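Local coordinates for protein trehalose-6-phosphate phosphatase (Candida albicans, PDB 5DXI) that is a phosphatase of the HAD superfamily that holds a magnesium ion and a beryllium trifluoride ion at one shared site, at residues A[12-17]-A[295-300]; A[20-25]-A[224-229]; A[111-116]-A[171-176]; A[239-244]-A[276-281]; A[246-251]-A[262-267]. All blocks are in the same frame, centred on the assembly; numbering follows the deposited sequence.

Contact 1: residues A[12-17]-A[295-300]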
# COMPACT_ATOMS: atom_id res chain seq x y z
N LEU A 12 10.87 2.53 20.32
CA LEU A 12 11.07 1.11 20.08
C LEU A 12 11.36 0.86 18.59
O LEU A 12 12.25 0.09 18.25
CB LEU A 12 9.85 0.29 20.52
CG LEU A 12 9.84 -1.19 20.09
CD1 LEU A 12 11.07 -1.91 20.61
CD2 LEU A 12 8.58 -1.93 20.54
N LEU A 13 10.59 1.51 17.72
CA LEU A 13 10.80 1.33 16.28
C LEU A 13 12.25 1.69 15.94
O LEU A 13 12.94 0.94 15.23
CB LEU A 13 9.82 2.17 15.46
CG LEU A 13 9.88 1.91 13.95
CD1 LEU A 13 9.32 0.52 13.62
CD2 LEU A 13 9.12 2.97 13.20
N LEU A 14 12.70 2.81 16.50
CA LEU A 14 14.06 3.30 16.27
C LEU A 14 15.08 2.30 16.79
O LEU A 14 16.06 2.00 16.11
CB LEU A 14 14.25 4.66 16.96
CG LEU A 14 15.61 5.37 16.84
CD1 LEU A 14 15.99 5.62 15.39
CD2 LEU A 14 15.60 6.67 17.63
N ASN A 15 14.84 1.75 17.98
CA ASN A 15 15.76 0.77 18.54
C ASN A 15 15.85 -0.50 17.71
O ASN A 15 16.94 -1.03 17.51
CB ASN A 15 15.37 0.45 19.98
CG ASN A 15 15.74 1.56 20.94
OD1 ASN A 15 16.71 2.29 20.69
ND2 ASN A 15 14.99 1.72 22.02
N ASN A 16 14.71 -0.99 17.24
CA ASN A 16 14.71 -2.21 16.44
C ASN A 16 15.42 -1.92 15.11
O ASN A 16 16.16 -2.78 14.60
CB ASN A 16 13.28 -2.69 16.19
CG ASN A 16 13.21 -4.17 15.79
OD1 ASN A 16 13.02 -5.03 16.63
ND2 ASN A 16 13.40 -4.45 14.52
N TYR A 17 15.20 -0.72 14.56
CA TYR A 17 15.85 -0.29 13.32
C TYR A 17 17.36 -0.32 13.43
O TYR A 17 18.03 -0.96 12.63
CB TYR A 17 15.41 1.13 12.93
CG TYR A 17 16.13 1.70 11.70
CD1 TYR A 17 15.70 1.39 10.42
CD2 TYR A 17 17.21 2.57 11.83
CE1 TYR A 17 16.34 1.91 9.30
CE2 TYR A 17 17.86 3.10 10.71
CZ TYR A 17 17.42 2.76 9.45
OH TYR A 17 18.04 3.26 8.32
N GLY A 295 11.82 10.21 9.19
CA GLY A 295 12.89 11.16 9.43
C GLY A 295 13.72 10.78 10.64
O GLY A 295 14.95 10.86 10.62
N LEU A 296 13.04 10.35 11.70
CA LEU A 296 13.70 9.87 12.91
C LEU A 296 14.64 8.72 12.61
O LEU A 296 15.80 8.73 13.01
CB LEU A 296 12.65 9.42 13.93
CG LEU A 296 13.23 8.85 15.23
CD1 LEU A 296 13.87 9.98 16.04
CD2 LEU A 296 12.20 8.06 16.06
N LEU A 297 14.14 7.72 11.89
CA LEU A 297 14.96 6.58 11.51
C LEU A 297 16.12 7.04 10.64
O LEU A 297 17.23 6.51 10.73
CB LEU A 297 14.14 5.54 10.75
CG LEU A 297 12.91 4.94 11.43
CD1 LEU A 297 12.30 3.86 10.54
CD2 LEU A 297 13.29 4.38 12.78
N ALA A 298 15.85 8.03 9.80
CA ALA A 298 16.83 8.49 8.82
C ALA A 298 17.98 9.29 9.45
O ALA A 298 19.01 9.52 8.82
CB ALA A 298 16.13 9.33 7.75
N GLY A 299 17.80 9.72 10.70
CA GLY A 299 18.79 10.57 11.33
C GLY A 299 18.67 12.02 10.90
O GLY A 299 19.63 12.79 11.00
N LEU A 300 17.49 12.41 10.42
CA LEU A 300 17.24 13.78 9.97
C LEU A 300 16.77 14.65 11.11
O LEU A 300 17.57 15.33 11.75
CB LEU A 300 16.21 13.82 8.85
CG LEU A 300 16.60 13.59 7.39
CD1 LEU A 300 17.52 12.41 7.18
CD2 LEU A 300 15.35 13.52 6.52
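The ring of Tyr17 has Leu297 lying over one of its faces: Leu297 CB stands 4.2 Å from the ring centroid and 2° off the ring normal, an almost vertical CH-pi contact. Here the first and last helices of the HAD core domain, 10-19 and 287-298, pack together beside the central sheet, whose Leu229 touches both Leu13 and Leu297. At the rim of the ring, Tyr17 CE2 lies 3.5 Å from Leu297 O, while the hydroxyl is hydrogen-bonded to Asn62; Arg23 adds a cation-pi interaction. A chi1 of 175° turns the Tyr17 ring away from its own backbone N and across to the C-terminal helix. Leu297 threads between neighbours, its CD2 reaching Leu14 CA at 3.7 Å and Tyr17 CB at 3.9 Å. Leu14 runs past it in the opposite direction and crosses Leu296 at about a right angle, CD2 to CD2 4.0 Å. Just beyond, Gly299 ends the helix in a Schellman motif, with Leu300 N bonded to Gly295 O at 3.0 Å.

Contact 2: residues A[20-25]-A[224-229]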
# COMPACT_ATOMS: atom_id res chain seq x y z
N SER A 20 18.87 -3.88 13.77
CA SER A 20 18.70 -4.80 12.65
C SER A 20 19.70 -4.64 11.50
O SER A 20 20.27 -3.57 11.30
CB SER A 20 17.28 -4.66 12.11
OG SER A 20 17.10 -3.34 11.59
N GLN A 21 19.87 -5.71 10.73
CA GLN A 21 20.83 -5.74 9.62
C GLN A 21 20.16 -5.73 8.24
O GLN A 21 20.73 -5.20 7.29
CB GLN A 21 21.72 -6.98 9.71
CG GLN A 21 22.65 -7.05 10.90
CD GLN A 21 23.52 -8.28 10.85
OE1 GLN A 21 24.27 -8.49 9.88
NE2 GLN A 21 23.44 -9.12 11.88
N ARG A 22 18.97 -6.32 8.14
CA ARG A 22 18.30 -6.46 6.84
C ARG A 22 16.90 -5.85 6.91
O ARG A 22 15.93 -6.50 7.28
CB ARG A 22 18.24 -7.93 6.43
CG ARG A 22 19.62 -8.54 6.23
CD ARG A 22 19.57 -10.04 6.12
NE ARG A 22 19.04 -10.66 7.34
CZ ARG A 22 19.78 -10.93 8.41
NH1 ARG A 22 21.07 -10.64 8.43
NH2 ARG A 22 19.22 -11.49 9.47
N ARG A 23 16.82 -4.59 6.51
CA ARG A 23 15.62 -3.83 6.72
C ARG A 23 14.79 -3.76 5.45
O ARG A 23 15.33 -3.53 4.36
CB ARG A 23 16.01 -2.45 7.20
CG ARG A 23 17.03 -2.54 8.33
CD ARG A 23 17.16 -1.23 9.03
NE ARG A 23 18.27 -1.15 9.98
CZ ARG A 23 19.38 -0.44 9.78
NH1 ARG A 23 19.56 0.22 8.64
NH2 ARG A 23 20.33 -0.42 10.71
N LEU A 24 13.48 -3.93 5.58
CA LEU A 24 12.57 -3.84 4.44
C LEU A 24 11.44 -2.87 4.75
O LEU A 24 10.61 -3.10 5.65
CB LEU A 24 12.01 -5.21 4.08
CG LEU A 24 11.00 -5.31 2.94
CD1 LEU A 24 11.61 -4.90 1.60
CD2 LEU A 24 10.45 -6.74 2.87
N PHE A 25 11.40 -1.78 3.99
CA PHE A 25 10.35 -0.78 4.09
C PHE A 25 9.30 -1.00 3.01
O PHE A 25 9.63 -1.10 1.81
CB PHE A 25 10.95 0.63 3.98
CG PHE A 25 11.87 0.99 5.12
CD1 PHE A 25 11.38 1.55 6.29
CD2 PHE A 25 13.24 0.72 5.03
CE1 PHE A 25 12.23 1.86 7.34
CE2 PHE A 25 14.09 1.03 6.08
CZ PHE A 25 13.58 1.61 7.24
N LEU A 224 16.62 -13.48 5.53
CA LEU A 224 15.31 -12.85 5.70
C LEU A 224 15.44 -11.46 6.29
O LEU A 224 16.38 -11.18 7.03
CB LEU A 224 14.40 -13.71 6.58
CG LEU A 224 13.95 -15.03 5.94
CD1 LEU A 224 13.19 -15.89 6.94
CD2 LEU A 224 13.10 -14.76 4.72
N PRO A 225 14.48 -10.57 5.99
CA PRO A 225 14.47 -9.28 6.68
C PRO A 225 14.33 -9.50 8.18
O PRO A 225 13.67 -10.45 8.59
CB PRO A 225 13.23 -8.57 6.11
CG PRO A 225 12.91 -9.31 4.84
CD PRO A 225 13.32 -10.73 5.09
N ASP A 226 14.97 -8.66 8.99
CA ASP A 226 14.80 -8.77 10.44
C ASP A 226 14.14 -7.50 10.98
O ASP A 226 13.97 -7.34 12.19
CB ASP A 226 16.14 -9.03 11.12
CG ASP A 226 17.19 -7.97 10.78
OD1 ASP A 226 16.94 -7.14 9.87
OD2 ASP A 226 18.26 -7.97 11.41
N PHE A 227 13.77 -6.62 10.05
CA PHE A 227 13.06 -5.38 10.35
C PHE A 227 12.16 -5.06 9.17
O PHE A 227 12.64 -4.87 8.05
CB PHE A 227 14.04 -4.23 10.60
CG PHE A 227 13.38 -2.92 10.90
CD1 PHE A 227 13.17 -2.52 12.21
CD2 PHE A 227 12.99 -2.07 9.88
CE1 PHE A 227 12.57 -1.30 12.50
CE2 PHE A 227 12.39 -0.85 10.16
CZ PHE A 227 12.18 -0.46 11.47
N MET A 228 10.86 -5.02 9.41
CA MET A 228 9.90 -4.70 8.36
C MET A 228 8.96 -3.60 8.84
O MET A 228 8.24 -3.77 9.83
CB MET A 228 9.11 -5.95 7.94
CG MET A 228 9.92 -7.01 7.19
SD MET A 228 9.69 -8.68 7.83
CE MET A 228 10.63 -8.57 9.36
N LEU A 229 8.98 -2.46 8.14
CA LEU A 229 8.07 -1.37 8.49
C LEU A 229 7.12 -1.13 7.33
O LEU A 229 7.55 -0.85 6.20
CB LEU A 229 8.83 -0.10 8.83
CG LEU A 229 7.98 1.16 9.02
CD1 LEU A 229 6.98 0.97 10.18
CD2 LEU A 229 8.86 2.40 9.26
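The carboxylate of Asp226 binds two successive backbone amides across the contact. OD2 accepts Gln21 N at 2.9 Å through its syn lone pair in a nearly straight bond (175°), and OD1 takes Arg22 N at 2.8 Å, also on the syn side but 32° out of the carboxylate plane. A chi1 of 56° turns the carboxylate toward those amides. In return Asp226 N donates to Arg22 O. The Arg22 chain bends at chi3 and brings NE to Leu224 O at 2.7 Å, in the guanidinium plane; Asp226 OD2 lies over a face of that group, where no N-H points at it and charge alone acts. The Arg23 guanidinium is paired with Asp59 and Asn62. Beyond this loop the strands run parallel at the centre of the HAD sheet: Leu24 N reaches Phe227 O at 2.8 Å and Leu24 O receives Leu229 N at 3.0 Å. Asp226 OD1 and Arg22 O, both acceptors, sit unbonded 2.9 Å apart; the two amides and the Arg22 charge probably offset this and favour the anion.

Contact 3: residues A[111-116]-A[171-176]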
# COMPACT_ATOMS: atom_id res chain seq x y z
N MET A 111 -9.26 -10.27 -18.73
CA MET A 111 -9.55 -8.85 -18.57
C MET A 111 -10.92 -8.43 -19.10
O MET A 111 -11.21 -7.24 -19.19
CB MET A 111 -8.46 -8.03 -19.28
CG MET A 111 -7.09 -8.14 -18.63
SD MET A 111 -7.17 -7.53 -16.93
CE MET A 111 -5.84 -8.44 -16.15
N SER A 112 -11.77 -9.39 -19.43
CA SER A 112 -13.03 -9.06 -20.09
C SER A 112 -14.04 -8.41 -19.15
O SER A 112 -15.06 -7.88 -19.58
CB SER A 112 -13.64 -10.31 -20.74
OG SER A 112 -14.00 -11.28 -19.78
N TRP A 113 -13.76 -8.44 -17.85
CA TRP A 113 -14.59 -7.77 -16.87
C TRP A 113 -14.50 -6.24 -16.97
O TRP A 113 -15.43 -5.54 -16.57
CB TRP A 113 -14.21 -8.22 -15.46
CG TRP A 113 -12.75 -8.07 -15.16
CD1 TRP A 113 -11.77 -9.00 -15.36
CD2 TRP A 113 -12.10 -6.91 -14.62
NE1 TRP A 113 -10.55 -8.49 -14.97
CE2 TRP A 113 -10.73 -7.21 -14.52
CE3 TRP A 113 -12.55 -5.64 -14.22
CZ2 TRP A 113 -9.80 -6.30 -14.02
CZ3 TRP A 113 -11.62 -4.74 -13.72
CH2 TRP A 113 -10.27 -5.07 -13.63
N GLN A 114 -13.40 -5.74 -17.53
CA GLN A 114 -13.10 -4.30 -17.51
C GLN A 114 -14.21 -3.46 -18.13
O GLN A 114 -14.64 -2.45 -17.54
CB GLN A 114 -11.77 -4.01 -18.23
CG GLN A 114 -10.56 -4.40 -17.41
CD GLN A 114 -9.25 -4.12 -18.11
OE1 GLN A 114 -9.13 -4.27 -19.32
NE2 GLN A 114 -8.25 -3.70 -17.34
N GLU A 115 -14.70 -3.87 -19.29
CA GLU A 115 -15.73 -3.09 -19.97
C GLU A 115 -17.05 -3.13 -19.24
O GLU A 115 -17.79 -2.15 -19.25
CB GLU A 115 -15.91 -3.58 -21.40
CG GLU A 115 -14.69 -3.31 -22.26
CD GLU A 115 -14.27 -1.85 -22.23
OE1 GLU A 115 -15.15 -0.95 -22.31
OE2 GLU A 115 -13.05 -1.59 -22.10
N LYS A 116 -17.34 -4.24 -18.57
CA LYS A 116 -18.56 -4.32 -17.80
C LYS A 116 -18.49 -3.39 -16.59
O LYS A 116 -19.46 -2.72 -16.26
CB LYS A 116 -18.85 -5.76 -17.39
CG LYS A 116 -19.21 -6.64 -18.58
CD LYS A 116 -19.41 -8.10 -18.21
CE LYS A 116 -19.74 -8.92 -19.46
NZ LYS A 116 -19.71 -10.38 -19.18
N TYR A 171 -16.89 -12.83 -12.37
CA TYR A 171 -15.43 -12.86 -12.45
C TYR A 171 -14.83 -12.92 -11.06
O TYR A 171 -15.48 -12.57 -10.08
CB TYR A 171 -14.88 -11.63 -13.17
CG TYR A 171 -15.34 -11.45 -14.59
CD1 TYR A 171 -14.57 -11.90 -15.65
CD2 TYR A 171 -16.55 -10.82 -14.87
CE1 TYR A 171 -14.99 -11.73 -16.95
CE2 TYR A 171 -16.98 -10.64 -16.17
CZ TYR A 171 -16.20 -11.10 -17.21
OH TYR A 171 -16.62 -10.92 -18.50
N ASP A 172 -13.59 -13.39 -10.98
CA ASP A 172 -12.84 -13.30 -9.73
C ASP A 172 -12.16 -11.93 -9.63
O ASP A 172 -10.95 -11.81 -9.80
CB ASP A 172 -11.82 -14.42 -9.62
CG ASP A 172 -12.46 -15.77 -9.35
OD1 ASP A 172 -13.58 -15.79 -8.79
OD2 ASP A 172 -11.85 -16.79 -9.71
N VAL A 173 -12.96 -10.90 -9.38
CA VAL A 173 -12.43 -9.56 -9.16
C VAL A 173 -12.82 -9.10 -7.75
O VAL A 173 -13.81 -9.56 -7.17
CB VAL A 173 -12.96 -8.55 -10.19
CG1 VAL A 173 -12.52 -8.94 -11.59
CG2 VAL A 173 -14.47 -8.46 -10.12
N GLU A 174 -12.01 -8.19 -7.21
CA GLU A 174 -12.28 -7.62 -5.91
C GLU A 174 -12.86 -6.23 -6.10
O GLU A 174 -12.33 -5.45 -6.88
CB GLU A 174 -11.01 -7.54 -5.07
CG GLU A 174 -11.27 -7.10 -3.64
CD GLU A 174 -12.03 -8.16 -2.85
OE1 GLU A 174 -11.83 -9.36 -3.13
OE2 GLU A 174 -12.84 -7.79 -1.97
N VAL A 175 -13.95 -5.92 -5.40
CA VAL A 175 -14.53 -4.57 -5.44
C VAL A 175 -14.17 -3.83 -4.16
O VAL A 175 -14.73 -4.11 -3.09
CB VAL A 175 -16.08 -4.60 -5.63
CG1 VAL A 175 -16.64 -3.18 -5.67
CG2 VAL A 175 -16.47 -5.35 -6.90
N MET A 176 -13.24 -2.88 -4.27
CA MET A 176 -12.67 -2.24 -3.09
C MET A 176 -13.24 -0.84 -2.88
O MET A 176 -13.12 -0.00 -3.76
CB MET A 176 -11.15 -2.11 -3.22
CG MET A 176 -10.34 -3.36 -2.96
SD MET A 176 -8.56 -2.98 -2.89
CE MET A 176 -8.25 -2.43 -4.56
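Tyr171, in the short link between helix 167-170 and strand 173-178, extends its side chain onto the start of helix 113-126, covering Trp113 on the way. Its CB passes 4.2 Å from Trp113 CB, and from CG onward the ring takes that same methylene on one face: Trp113 CB sits 3.5 Å from the centroid, 9° off the normal. CD1 meets the edge of the indole, which is turned toward the tyrosine face in an edge-to-face pair with planes at 66°. Further out, CE1 comes within 3.0 Å of Ser112 OG. The tip is gripped twice, since Tyr171 OH donates to Ser112 OG at 2.9 Å and accepts from Lys116 NZ at 3.2 Å; the ammonium also forms a salt bridge with Glu170. The helix is thus joined to an outer strand of the four-stranded antiparallel sheet, an arrangement consistent with the cap of a HAD phosphatase. Trp113 CG is squeezed between its own N and carbonyl carbon (chi1 54°), which swings the indole toward that sheet. There Val173 CG1 lies 3.6 Å from the centroid of the five-membered ring, over one face, with Gln114 CG over the opposite one.

Contact 4: residues A[239-244]-A[276-281]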
# COMPACT_ATOMS: atom_id res chain seq x y z
N ASP A 239 -4.51 -5.48 3.16
CA ASP A 239 -3.90 -6.68 2.57
C ASP A 239 -2.42 -6.80 2.95
O ASP A 239 -1.93 -7.89 3.24
CB ASP A 239 -4.05 -6.67 1.04
CG ASP A 239 -5.50 -6.78 0.61
OD1 ASP A 239 -6.31 -7.26 1.44
OD2 ASP A 239 -5.83 -6.43 -0.53
N MET A 240 -1.72 -5.67 2.98
CA MET A 240 -0.34 -5.69 3.43
C MET A 240 -0.23 -6.08 4.90
O MET A 240 0.59 -6.93 5.24
CB MET A 240 0.34 -4.34 3.22
CG MET A 240 0.41 -3.92 1.75
SD MET A 240 1.67 -2.66 1.43
CE MET A 240 0.94 -1.29 2.34
N PHE A 241 -1.05 -5.46 5.75
CA PHE A 241 -0.97 -5.72 7.19
C PHE A 241 -1.29 -7.19 7.48
O PHE A 241 -0.65 -7.83 8.32
CB PHE A 241 -1.93 -4.81 7.99
CG PHE A 241 -1.77 -3.33 7.71
CD1 PHE A 241 -0.56 -2.80 7.33
CD2 PHE A 241 -2.85 -2.46 7.86
CE1 PHE A 241 -0.41 -1.43 7.07
CE2 PHE A 241 -2.72 -1.10 7.61
CZ PHE A 241 -1.50 -0.58 7.22
N ASN A 242 -2.33 -7.69 6.82
CA ASN A 242 -2.73 -9.08 7.00
C ASN A 242 -1.61 -10.04 6.59
O ASN A 242 -1.34 -11.00 7.30
CB ASN A 242 -4.00 -9.38 6.21
CG ASN A 242 -5.26 -9.17 7.03
OD1 ASN A 242 -5.37 -9.61 8.19
ND2 ASN A 242 -6.24 -8.52 6.41
N SER A 243 -0.97 -9.80 5.45
CA SER A 243 0.14 -10.66 5.02
C SER A 243 1.26 -10.66 6.04
O SER A 243 1.81 -11.72 6.36
CB SER A 243 0.70 -10.26 3.65
OG SER A 243 -0.19 -10.67 2.63
N LEU A 244 1.59 -9.48 6.56
CA LEU A 244 2.62 -9.41 7.59
C LEU A 244 2.24 -10.13 8.88
O LEU A 244 3.08 -10.80 9.49
CB LEU A 244 2.95 -7.95 7.92
CG LEU A 244 3.78 -7.23 6.88
CD1 LEU A 244 3.88 -5.78 7.28
CD2 LEU A 244 5.17 -7.85 6.74
N LYS A 276 -9.62 4.23 14.00
CA LYS A 276 -9.65 3.48 12.75
C LYS A 276 -9.50 1.97 12.98
O LYS A 276 -8.56 1.52 13.64
CB LYS A 276 -8.55 4.00 11.80
CG LYS A 276 -8.48 3.28 10.47
CD LYS A 276 -7.24 3.72 9.69
CE LYS A 276 -7.15 3.03 8.33
NZ LYS A 276 -5.82 3.26 7.75
N LYS A 277 -10.44 1.21 12.45
CA LYS A 277 -10.42 -0.24 12.54
C LYS A 277 -9.45 -0.78 11.51
O LYS A 277 -9.53 -0.43 10.33
CB LYS A 277 -11.82 -0.83 12.34
CG LYS A 277 -11.82 -2.28 11.90
CD LYS A 277 -13.02 -3.07 12.42
CE LYS A 277 -13.14 -4.40 11.68
NZ LYS A 277 -11.82 -4.87 11.19
N THR A 278 -8.52 -1.63 11.95
CA THR A 278 -7.42 -2.08 11.11
C THR A 278 -6.79 -3.28 11.78
O THR A 278 -6.95 -3.48 12.99
CB THR A 278 -6.35 -0.99 10.92
OG1 THR A 278 -5.24 -1.50 10.16
CG2 THR A 278 -5.83 -0.54 12.26
N VAL A 279 -6.08 -4.10 11.03
CA VAL A 279 -5.35 -5.20 11.67
C VAL A 279 -3.90 -4.82 11.94
O VAL A 279 -3.11 -5.65 12.39
CB VAL A 279 -5.42 -6.49 10.85
CG1 VAL A 279 -6.88 -6.93 10.72
CG2 VAL A 279 -4.76 -6.30 9.47
N ALA A 280 -3.56 -3.57 11.64
CA ALA A 280 -2.24 -3.06 11.98
C ALA A 280 -2.05 -3.07 13.50
O ALA A 280 -3.02 -3.09 14.26
CB ALA A 280 -2.04 -1.64 11.41
N ILE A 281 -0.79 -3.05 13.94
CA ILE A 281 -0.50 -3.15 15.37
C ILE A 281 -0.51 -1.80 16.06
O ILE A 281 -0.61 -1.71 17.28
CB ILE A 281 0.88 -3.82 15.58
CG1 ILE A 281 1.05 -4.27 17.03
CG2 ILE A 281 2.01 -2.89 15.14
CD1 ILE A 281 2.33 -5.05 17.29
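Thr278 presents a polar atom to the aromatic ring of Phe241: its OG1 lies 3.5 Å from Phe241 CD2 and 3.6 Å from CE2, approaching obliquely. The hydroxyl oxygen nevertheless has polar partners. It accepts Ala280 N at 3.0 Å in a nearly straight bond (169°), which makes an ST turn, and it is also hydrogen-bonded to Glu238, whose carboxylate takes Val279 N as well. A chi1 of 176° swings OG1 away from its own N, to the side where the Ala280 amide arrives. The turn brings Ala280 CB above one face of the Phe241 ring, 4.0 Å from the centroid, 20° off the normal and nearer the ring's margin than its middle. This contact lies in the HAD core domain, between helix 235-253, which follows the central strand 227-232, and the loop that leads from strand 266-271 to the outermost strand 282-284. Phe241 also packs on Cys230 and Pro268 of two sheet strands, and the nearest atom of its side chain is about 9 Å from the bound magnesium ion. On the helix flank Val279 points its CG2 branch at the root of Phe241, 3.5 Å from its CB. The same methyl meets the amide of Asn242, whose side chain crosses Val279 at about a right angle, with OD1 3.6 Å from CG2. Val279 O is hydrogen-bonded to Asn245 ND2, one turn after Phe241.

Contact 5: residues A[246-251]-A[262-267]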
# COMPACT_ATOMS: atom_id res chain seq x y z
N GLU A 246 0.22 -12.71 9.14
CA GLU A 246 0.29 -14.13 8.82
C GLU A 246 1.72 -14.65 8.81
O GLU A 246 2.01 -15.73 9.32
CB GLU A 246 -0.39 -14.38 7.49
CG GLU A 246 -1.89 -14.09 7.54
CD GLU A 246 -2.58 -14.36 6.22
OE1 GLU A 246 -1.88 -14.50 5.18
OE2 GLU A 246 -3.83 -14.45 6.22
N ILE A 247 2.63 -13.87 8.23
CA ILE A 247 4.03 -14.27 8.20
C ILE A 247 4.61 -14.31 9.62
O ILE A 247 5.32 -15.25 9.99
CB ILE A 247 4.85 -13.33 7.30
CG1 ILE A 247 4.49 -13.57 5.84
CG2 ILE A 247 6.34 -13.54 7.53
CD1 ILE A 247 4.97 -12.48 4.87
N ASN A 248 4.27 -13.30 10.41
CA ASN A 248 4.72 -13.24 11.79
C ASN A 248 4.23 -14.44 12.57
O ASN A 248 4.99 -15.07 13.31
CB ASN A 248 4.20 -11.97 12.46
CG ASN A 248 4.89 -11.67 13.78
OD1 ASN A 248 6.03 -11.21 13.80
ND2 ASN A 248 4.20 -11.94 14.89
N LYS A 249 2.97 -14.80 12.36
CA LYS A 249 2.38 -15.93 13.07
C LYS A 249 2.99 -17.24 12.58
O LYS A 249 3.18 -18.18 13.35
CB LYS A 249 0.86 -15.95 12.91
CG LYS A 249 0.22 -17.10 13.65
CD LYS A 249 -1.29 -17.14 13.51
CE LYS A 249 -1.86 -18.28 14.35
NZ LYS A 249 -3.35 -18.28 14.39
N LYS A 250 3.33 -17.30 11.29
CA LYS A 250 3.98 -18.47 10.71
C LYS A 250 5.34 -18.64 11.38
O LYS A 250 5.72 -19.75 11.78
CB LYS A 250 4.13 -18.30 9.19
CG LYS A 250 4.95 -19.37 8.48
CD LYS A 250 4.15 -20.66 8.44
CE LYS A 250 4.73 -21.69 7.48
NZ LYS A 250 6.06 -22.20 7.91
N TRP A 251 6.07 -17.53 11.51
CA TRP A 251 7.35 -17.55 12.21
C TRP A 251 7.25 -17.96 13.69
O TRP A 251 8.17 -18.61 14.19
CB TRP A 251 8.03 -16.19 12.09
CG TRP A 251 8.59 -15.93 10.72
CD1 TRP A 251 8.86 -16.85 9.75
CD2 TRP A 251 8.96 -14.66 10.17
NE1 TRP A 251 9.36 -16.23 8.63
CE2 TRP A 251 9.44 -14.88 8.87
CE3 TRP A 251 8.92 -13.35 10.66
CZ2 TRP A 251 9.87 -13.84 8.04
CZ3 TRP A 251 9.36 -12.32 9.86
CH2 TRP A 251 9.83 -12.57 8.55
N GLY A 262 11.92 -9.62 21.71
CA GLY A 262 10.93 -10.69 21.72
C GLY A 262 10.04 -10.71 20.48
O GLY A 262 9.00 -11.38 20.47
N SER A 263 10.45 -10.03 19.42
CA SER A 263 9.65 -10.00 18.20
C SER A 263 10.44 -10.50 17.02
O SER A 263 11.54 -11.05 17.17
CB SER A 263 9.12 -8.58 17.91
OG SER A 263 10.14 -7.73 17.41
N TYR A 264 9.86 -10.35 15.84
CA TYR A 264 10.56 -10.66 14.61
C TYR A 264 10.79 -9.38 13.80
O TYR A 264 11.17 -9.44 12.63
CB TYR A 264 9.77 -11.69 13.80
CG TYR A 264 9.63 -13.01 14.52
CD1 TYR A 264 10.74 -13.83 14.74
CD2 TYR A 264 8.40 -13.46 14.97
CE1 TYR A 264 10.62 -15.05 15.39
CE2 TYR A 264 8.26 -14.67 15.61
CZ TYR A 264 9.37 -15.46 15.82
OH TYR A 264 9.24 -16.66 16.47
N GLY A 265 10.56 -8.24 14.43
CA GLY A 265 10.77 -6.96 13.77
C GLY A 265 9.68 -6.54 12.79
O GLY A 265 9.90 -5.68 11.94
N VAL A 266 8.48 -7.10 12.95
CA VAL A 266 7.40 -6.82 12.01
C VAL A 266 6.49 -5.68 12.50
O VAL A 266 5.82 -5.80 13.52
CB VAL A 266 6.55 -8.08 11.76
CG1 VAL A 266 5.49 -7.82 10.71
CG2 VAL A 266 7.45 -9.24 11.33
N TYR A 267 6.45 -4.58 11.75
CA TYR A 267 5.65 -3.44 12.18
C TYR A 267 4.64 -2.98 11.11
O TYR A 267 4.94 -2.10 10.29
CB TYR A 267 6.55 -2.27 12.59
CG TYR A 267 7.54 -2.61 13.71
CD1 TYR A 267 7.16 -2.54 15.05
CD2 TYR A 267 8.85 -2.95 13.41
CE1 TYR A 267 8.06 -2.83 16.07
CE2 TYR A 267 9.76 -3.24 14.42
CZ TYR A 267 9.36 -3.18 15.74
OH TYR A 267 10.27 -3.47 16.73
O HOH W 1 7.50 -9.36 14.79
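Helix residues 246-251 face the turn at 262-265 and the start of the strand at 266-267, approaching most nearly at Asn248 and Val266, with CA atoms 7.0 Å apart. A bound water spans part of that gap: it donates to Asn248 OD1 at 2.6 Å and accepts Tyr264 N at 2.8 Å and Val266 N at 3.1 Å, so one amide of the turn and the first of the strand are tied to the helix through it. Asn248 CG lies opposite its backbone N (chi1 -166°), which extends the amide toward the turn. Its OD1 comes in at the edge of the Tyr264 ring, in plane, 3.5 Å from CD2, and touches Val266 CG2. Trp251 supplies the apolar half. Its CB lies over a face of the Tyr264 ring, 3.9 Å from the centroid, and its indole edge turns toward the same ring with planes at 66°. Farther along the indole, CZ3 meets Val266 CG2 at 3.9 Å. Tyr264 OH is hydrogen-bonded to Arg256 O, after the helix. Together these residues bring the helix of the beta-alpha-beta crossover 227-232, 235-253, 266-271 against its second strand, while Trp251 also touches Met228 of the first and Val199 of helix 191-199.

In the fold
From the N terminus, contact 1 opens on helix 10-19 and closes only at helix 287-298, so every other contact is nested within it. Contact 2 opens next, on strand 23-27, and closes at strand 227-232, enclosing contact 3, which ties a helix to the edge of the antiparallel sheet about 41 Å, centre to centre, from contact 1. Contact 4 then opens on helix 235-253 and contains contact 5, farther along the same helix. No loops cross. Contacts 1, 2 and 5 meet around the central sheet: Phe227 packs on Tyr17 and Asn16, and Met228 pairs with Gly265 and Tyr267. Contact 4 joins helix 235-253 to the loop before strand 282-284 and touches contact 5 through Leu244 and Val266.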